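PDB 3K9T: putative polysaccharide biosynthesis protein with aminopeptidase-like domain from Clostridium acetobutylicum, which binds one zinc ion per subunit and may act in the biosynthesis of modified polysaccharides, with no peptidase activity expected despite its aminopeptidase-like fold. Local coordinates for residues 357-370 and 423-435. Sequence-based numbering, arbitrary orientation.
Sequences RTYLNLNPKCEPQL and ADALYRVELLKLV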
loop_
_atom_site.group_PDB
_atom_site.type_symbol
_atom_site.label_atom_id
_atom_site.label_comp_id
_atom_site.label_asym_id
_atom_site.label_seq_id
_atom_site.Cartn_x
_atom_site.Cartn_y
_atom_site.Cartn_z
ATOM N N ARG A 357 10.932 5.174 24.296
ATOM C CA ARG A 357 10.493 4.201 25.294
ATOM C C ARG A 357 9.136 3.544 24.978
ATOM O O ARG A 357 8.470 3.915 24.017
ATOM C CB ARG A 357 10.532 4.845 26.662
ATOM C CG ARG A 357 11.944 5.141 27.071
ATOM C CD ARG A 357 12.041 6.004 28.315
ATOM N NE ARG A 357 13.384 6.556 28.326
ATOM C CZ ARG A 357 14.475 5.867 28.650
ATOM N NH1 ARG A 357 14.405 4.594 29.047
ATOM N NH2 ARG A 357 15.653 6.467 28.593
ATOM N N THR A 358 8.794 2.495 25.737
ATOM C CA THR A 358 7.467 1.893 25.673
ATOM C C THR A 358 6.864 1.955 27.057
ATOM O O THR A 358 7.539 1.689 28.026
ATOM C CB THR A 358 7.473 0.481 25.144
ATOM O OG1 THR A 358 7.928 0.515 23.790
ATOM C CG2 THR A 358 6.070 -0.091 25.167
ATOM N N TYR A 359 5.605 2.376 27.129
ATOM C CA TYR A 359 4.919 2.570 28.394
ATOM C C TYR A 359 3.596 1.820 28.454
ATOM O O TYR A 359 3.028 1.405 27.442
ATOM C CB TYR A 359 4.596 4.049 28.623
ATOM C CG TYR A 359 5.757 5.014 28.779
ATOM C CD1 TYR A 359 6.303 5.287 30.034
ATOM C CD2 TYR A 359 6.239 5.739 27.691
ATOM C CE1 TYR A 359 7.337 6.225 30.188
ATOM C CE2 TYR A 359 7.272 6.679 27.836
ATOM C CZ TYR A 359 7.815 6.910 29.080
ATOM O OH TYR A 359 8.834 7.824 29.207
ATOM N N LEU A 360 3.115 1.656 29.673
ATOM C CA LEU A 360 1.815 1.072 29.928
ATOM C C LEU A 360 0.982 2.137 30.641
ATOM O O LEU A 360 1.401 2.701 31.642
ATOM C CB LEU A 360 1.954 -0.150 30.810
ATOM C CG LEU A 360 0.687 -0.942 31.035
ATOM C CD1 LEU A 360 0.299 -1.612 29.733
ATOM C CD2 LEU A 360 0.957 -1.945 32.124
ATOM N N ASN A 361 -0.179 2.439 30.081
ATOM C CA ASN A 361 -1.169 3.308 30.712
ATOM C C ASN A 361 -1.668 2.627 31.989
ATOM O O ASN A 361 -2.235 1.530 31.920
ATOM C CB ASN A 361 -2.317 3.538 29.706
ATOM C CG ASN A 361 -3.367 4.518 30.175
ATOM O OD1 ASN A 361 -3.481 4.814 31.353
ATOM N ND2 ASN A 361 -4.194 4.978 29.242
ATOM N N LEU A 362 -1.451 3.261 33.147
ATOM C CA LEU A 362 -1.908 2.701 34.431
ATOM C C LEU A 362 -3.372 2.929 34.736
ATOM O O LEU A 362 -3.866 2.415 35.747
ATOM C CB LEU A 362 -1.026 3.161 35.601
ATOM C CG LEU A 362 0.424 2.660 35.498
ATOM C CD1 LEU A 362 1.158 3.150 36.668
ATOM C CD2 LEU A 362 0.528 1.143 35.446
ATOM N N ASN A 363 -4.057 3.682 33.869
ATOM C CA ASN A 363 -5.503 3.908 33.950
ATOM C C ASN A 363 -6.119 3.622 32.573
ATOM O O ASN A 363 -6.667 4.497 31.922
ATOM C CB ASN A 363 -5.801 5.356 34.366
ATOM C CG ASN A 363 -7.276 5.583 34.701
ATOM O OD1 ASN A 363 -7.697 5.355 35.825
ATOM N ND2 ASN A 363 -8.053 6.045 33.722
ATOM N N PRO A 364 -6.035 2.384 32.120
ATOM C CA PRO A 364 -6.488 2.104 30.754
ATOM C C PRO A 364 -8.008 2.104 30.562
ATOM O O PRO A 364 -8.462 2.269 29.437
ATOM C CB PRO A 364 -5.925 0.711 30.491
ATOM C CG PRO A 364 -5.924 0.048 31.876
ATOM C CD PRO A 364 -5.622 1.172 32.847
ATOM N N LYS A 365 -8.772 1.897 31.637
ATOM C CA LYS A 365 -10.225 1.881 31.563
ATOM C C LYS A 365 -10.809 3.299 31.522
ATOM O O LYS A 365 -11.012 3.941 32.541
ATOM C CB LYS A 365 -10.846 1.061 32.693
ATOM C CG LYS A 365 -10.525 -0.413 32.591
ATOM C CD LYS A 365 -11.357 -1.216 33.582
ATOM C CE LYS A 365 -10.742 -2.595 33.891
ATOM N NZ LYS A 365 -11.409 -3.228 35.080
ATOM N N CYS A 366 -11.101 3.746 30.302
ATOM C CA CYS A 366 -11.512 5.100 30.012
ATOM C C CYS A 366 -10.408 6.082 30.337
ATOM O O CYS A 366 -9.372 5.757 30.956
ATOM C CB CYS A 366 -12.784 5.460 30.730
ATOM S SG CYS A 366 -14.091 4.334 30.366
ATOM N N GLU A 367 -10.611 7.304 29.896
ATOM C CA GLU A 367 -9.577 8.292 30.131
ATOM C C GLU A 367 -9.594 8.683 31.598
ATOM O O GLU A 367 -10.592 8.476 32.302
ATOM C CB GLU A 367 -9.615 9.466 29.119
ATOM C CG GLU A 367 -10.867 10.264 28.971
ATOM C CD GLU A 367 -10.889 11.141 27.708
ATOM O OE1 GLU A 367 -10.268 10.828 26.669
ATOM O OE2 GLU A 367 -11.588 12.161 27.759
ATOM N N PRO A 368 -8.449 9.129 32.105
ATOM C CA PRO A 368 -8.412 9.580 33.480
ATOM C C PRO A 368 -9.091 10.919 33.562
ATOM O O PRO A 368 -9.171 11.624 32.555
ATOM C CB PRO A 368 -6.918 9.734 33.762
ATOM C CG PRO A 368 -6.291 9.907 32.464
ATOM C CD PRO A 368 -7.127 9.167 31.469
ATOM N N GLN A 369 -9.580 11.271 34.740
ATOM C CA GLN A 369 -10.179 12.582 34.922
ATOM C C GLN A 369 -9.012 13.564 35.077
ATOM O O GLN A 369 -8.626 13.883 36.196
ATOM C CB GLN A 369 -11.100 12.547 36.139
ATOM C CG GLN A 369 -11.884 13.818 36.396
ATOM C CD GLN A 369 -13.054 13.613 37.328
ATOM O OE1 GLN A 369 -13.100 12.647 38.103
ATOM N NE2 GLN A 369 -14.025 14.518 37.250
ATOM N N LEU A 370 -8.407 13.979 33.955
ATOM C CA LEU A 370 -7.214 14.839 34.004
ATOM C C LEU A 370 -7.660 16.056 34.833
ATOM O O LEU A 370 -8.664 16.685 34.516
ATOM C CB LEU A 370 -6.652 15.210 32.588
ATOM C CG LEU A 370 -5.838 14.252 31.655
ATOM C CD1 LEU A 370 -5.327 14.907 30.339
ATOM C CD2 LEU A 370 -4.635 13.658 32.334
ATOM N N ALA A 423 4.414 12.206 27.104
ATOM C CA ALA A 423 4.702 11.004 27.882
ATOM C C ALA A 423 5.440 11.330 29.180
ATOM O O ALA A 423 5.216 10.681 30.202
ATOM C CB ALA A 423 5.526 10.015 27.044
ATOM N N ASP A 424 6.329 12.318 29.141
ATOM C CA ASP A 424 7.043 12.730 30.355
ATOM C C ASP A 424 6.043 13.167 31.402
ATOM O O ASP A 424 6.037 12.674 32.520
ATOM C CB ASP A 424 8.023 13.892 30.096
ATOM C CG ASP A 424 9.292 13.450 29.382
ATOM O OD1 ASP A 424 9.522 12.235 29.324
ATOM O OD2 ASP A 424 10.058 14.302 28.872
ATOM N N ALA A 425 5.190 14.099 31.012
ATOM C CA ALA A 425 4.212 14.685 31.912
ATOM C C ALA A 425 3.290 13.613 32.531
ATOM O O ALA A 425 2.974 13.635 33.724
ATOM C CB ALA A 425 3.415 15.715 31.150
ATOM N N LEU A 426 2.875 12.657 31.715
ATOM C CA LEU A 426 1.996 11.622 32.213
ATOM C C LEU A 426 2.735 10.714 33.181
ATOM O O LEU A 426 2.145 10.265 34.162
ATOM C CB LEU A 426 1.400 10.831 31.066
ATOM C CG LEU A 426 0.411 11.565 30.167
ATOM C CD1 LEU A 426 0.137 10.705 28.960
ATOM C CD2 LEU A 426 -0.877 11.890 30.929
ATOM N N TYR A 427 4.024 10.461 32.907
ATOM C CA TYR A 427 4.856 9.596 33.754
ATOM C C TYR A 427 5.019 10.215 35.162
ATOM O O TYR A 427 4.959 9.532 36.175
ATOM C CB TYR A 427 6.224 9.364 33.110
ATOM C CG TYR A 427 7.072 8.340 33.841
ATOM C CD1 TYR A 427 6.842 6.980 33.682
ATOM C CD2 TYR A 427 8.086 8.731 34.691
ATOM C CE1 TYR A 427 7.602 6.051 34.336
ATOM C CE2 TYR A 427 8.843 7.804 35.362
ATOM C CZ TYR A 427 8.602 6.472 35.172
ATOM O OH TYR A 427 9.365 5.559 35.826
ATOM N N ARG A 428 5.183 11.529 35.183
ATOM C CA ARG A 428 5.300 12.314 36.409
ATOM C C ARG A 428 4.106 12.186 37.296
ATOM O O ARG A 428 4.283 12.059 38.496
ATOM C CB ARG A 428 5.507 13.799 36.124
ATOM C CG ARG A 428 6.931 14.154 35.938
ATOM C CD ARG A 428 7.082 15.607 35.607
ATOM N NE ARG A 428 8.127 15.708 34.607
ATOM C CZ ARG A 428 7.982 16.201 33.383
ATOM N NH1 ARG A 428 6.830 16.735 32.975
ATOM N NH2 ARG A 428 9.031 16.201 32.571
ATOM N N VAL A 429 2.898 12.247 36.732
ATOM C CA VAL A 429 1.696 12.092 37.564
ATOM C C VAL A 429 1.332 10.618 37.756
ATOM O O VAL A 429 0.231 10.291 38.205
ATOM C CB VAL A 429 0.524 12.871 37.010
ATOM C CG1 VAL A 429 0.866 14.356 37.024
ATOM C CG2 VAL A 429 0.158 12.355 35.615
ATOM N N GLU A 430 2.253 9.728 37.372
ATOM C CA GLU A 430 2.114 8.295 37.608
ATOM C C GLU A 430 0.986 7.603 36.829
ATOM O O GLU A 430 0.474 6.556 37.242
ATOM C CB GLU A 430 1.994 8.008 39.107
ATOM C CG GLU A 430 3.087 8.662 39.952
ATOM C CD GLU A 430 3.066 8.227 41.406
ATOM O OE1 GLU A 430 1.975 8.175 42.014
ATOM O OE2 GLU A 430 4.157 7.958 41.950
ATOM N N LEU A 431 0.637 8.152 35.674
ATOM C CA LEU A 431 -0.349 7.505 34.803
ATOM C C LEU A 431 0.320 6.505 33.822
ATOM O O LEU A 431 -0.364 5.837 33.042
ATOM C CB LEU A 431 -1.139 8.566 34.031
ATOM C CG LEU A 431 -2.277 9.253 34.772
ATOM C CD1 LEU A 431 -2.759 10.460 33.987
ATOM C CD2 LEU A 431 -3.447 8.281 35.075
ATOM N N LEU A 432 1.650 6.418 33.850
ATOM C CA LEU A 432 2.397 5.522 32.959
ATOM C C LEU A 432 3.480 4.714 33.700
ATOM O O LEU A 432 4.154 5.200 34.590
ATOM C CB LEU A 432 3.056 6.316 31.807
ATOM C CG LEU A 432 2.180 7.045 30.779
ATOM C CD1 LEU A 432 3.056 7.860 29.807
ATOM C CD2 LEU A 432 1.243 6.054 30.024
ATOM N N LYS A 433 3.647 3.475 33.289
ATOM C CA LYS A 433 4.688 2.614 33.798
ATOM C C LYS A 433 5.605 2.361 32.608
ATOM O O LYS A 433 5.138 2.234 31.482
ATOM C CB LYS A 433 4.074 1.307 34.283
ATOM C CG LYS A 433 5.030 0.340 34.936
ATOM C CD LYS A 433 4.358 -1.036 35.172
ATOM C CE LYS A 433 5.380 -2.133 35.382
ATOM N NZ LYS A 433 4.794 -3.314 36.073
ATOM N N LEU A 434 6.910 2.357 32.837
ATOM C CA LEU A 434 7.872 2.014 31.795
ATOM C C LEU A 434 7.842 0.482 31.708
ATOM O O LEU A 434 7.847 -0.207 32.724
ATOM C CB LEU A 434 9.245 2.544 32.182
ATOM C CG LEU A 434 10.362 2.777 31.170
ATOM C CD1 LEU A 434 9.955 3.589 29.948
ATOM C CD2 LEU A 434 11.403 3.501 31.947
ATOM N N VAL A 435 7.732 -0.057 30.508
ATOM C CA VAL A 435 7.714 -1.507 30.347
ATOM C C VAL A 435 8.582 -1.888 29.178
ATOM O O VAL A 435 9.440 -1.100 28.765
ATOM C CB VAL A 435 6.301 -2.038 30.134
ATOM C CG1 VAL A 435 5.465 -1.908 31.456
ATOM C CG2 VAL A 435 5.659 -1.342 28.939
ATOM O OXT VAL A 435 8.448 -2.972 28.640
HETATM O O HOH W 1 10.830 1.152 27.427
HETATM O O HOH W 2 8.937 9.936 27.429
#
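Strand 358-361 pairs antiparallel with strand 432-434, joining the first and last strands of the permutated winged helix-turn-helix domain in a two-stranded sheet close to the C-terminus. L360 and K433 form the hydrogen-bonded pair, with L360 N to K433 O at 2.8 Å and K433 N to L360 O at 2.9 Å, both donors lying in the plane of the accepting carbonyl. The pairing runs on at both ends: V435 N gives an almost straight bond to T358 O, whereas L362 N reaches L431 O from above the carbonyl plane. Water 1 bridges T358 N and V435 O.

The apolar contacts centre on Y359. Its ring, turned toward the helical side of the sheet with CG anti to the carbonyl carbon (chi1 -64°), is held between two leucines in CH-pi contact: L434 CD1 lies 4.1 Å from the ring centroid over one face, and L432 CD1 covers the opposite face. A423 CB from helix 416-428 meets Y359 CE2, and the Y427 ring lies obliquely against CE1, the planes inclined at 55°. L405 of helix 405-412 also packs on Y359. Farther along, the branched end of L431 fits against P368 and N363, its CD1 3.9 Å from P368 CG.

A Schellman motif with E430 as C-prime residue ends the helix and turns the chain into strand 432-434; an Asx turn at N361 ends the partner strand. At the phenolic end, water 2 links Y359 OH, 2.8 Å away, to D424 OD1, while D424 OD2 forms a salt bridge with K420 NZ.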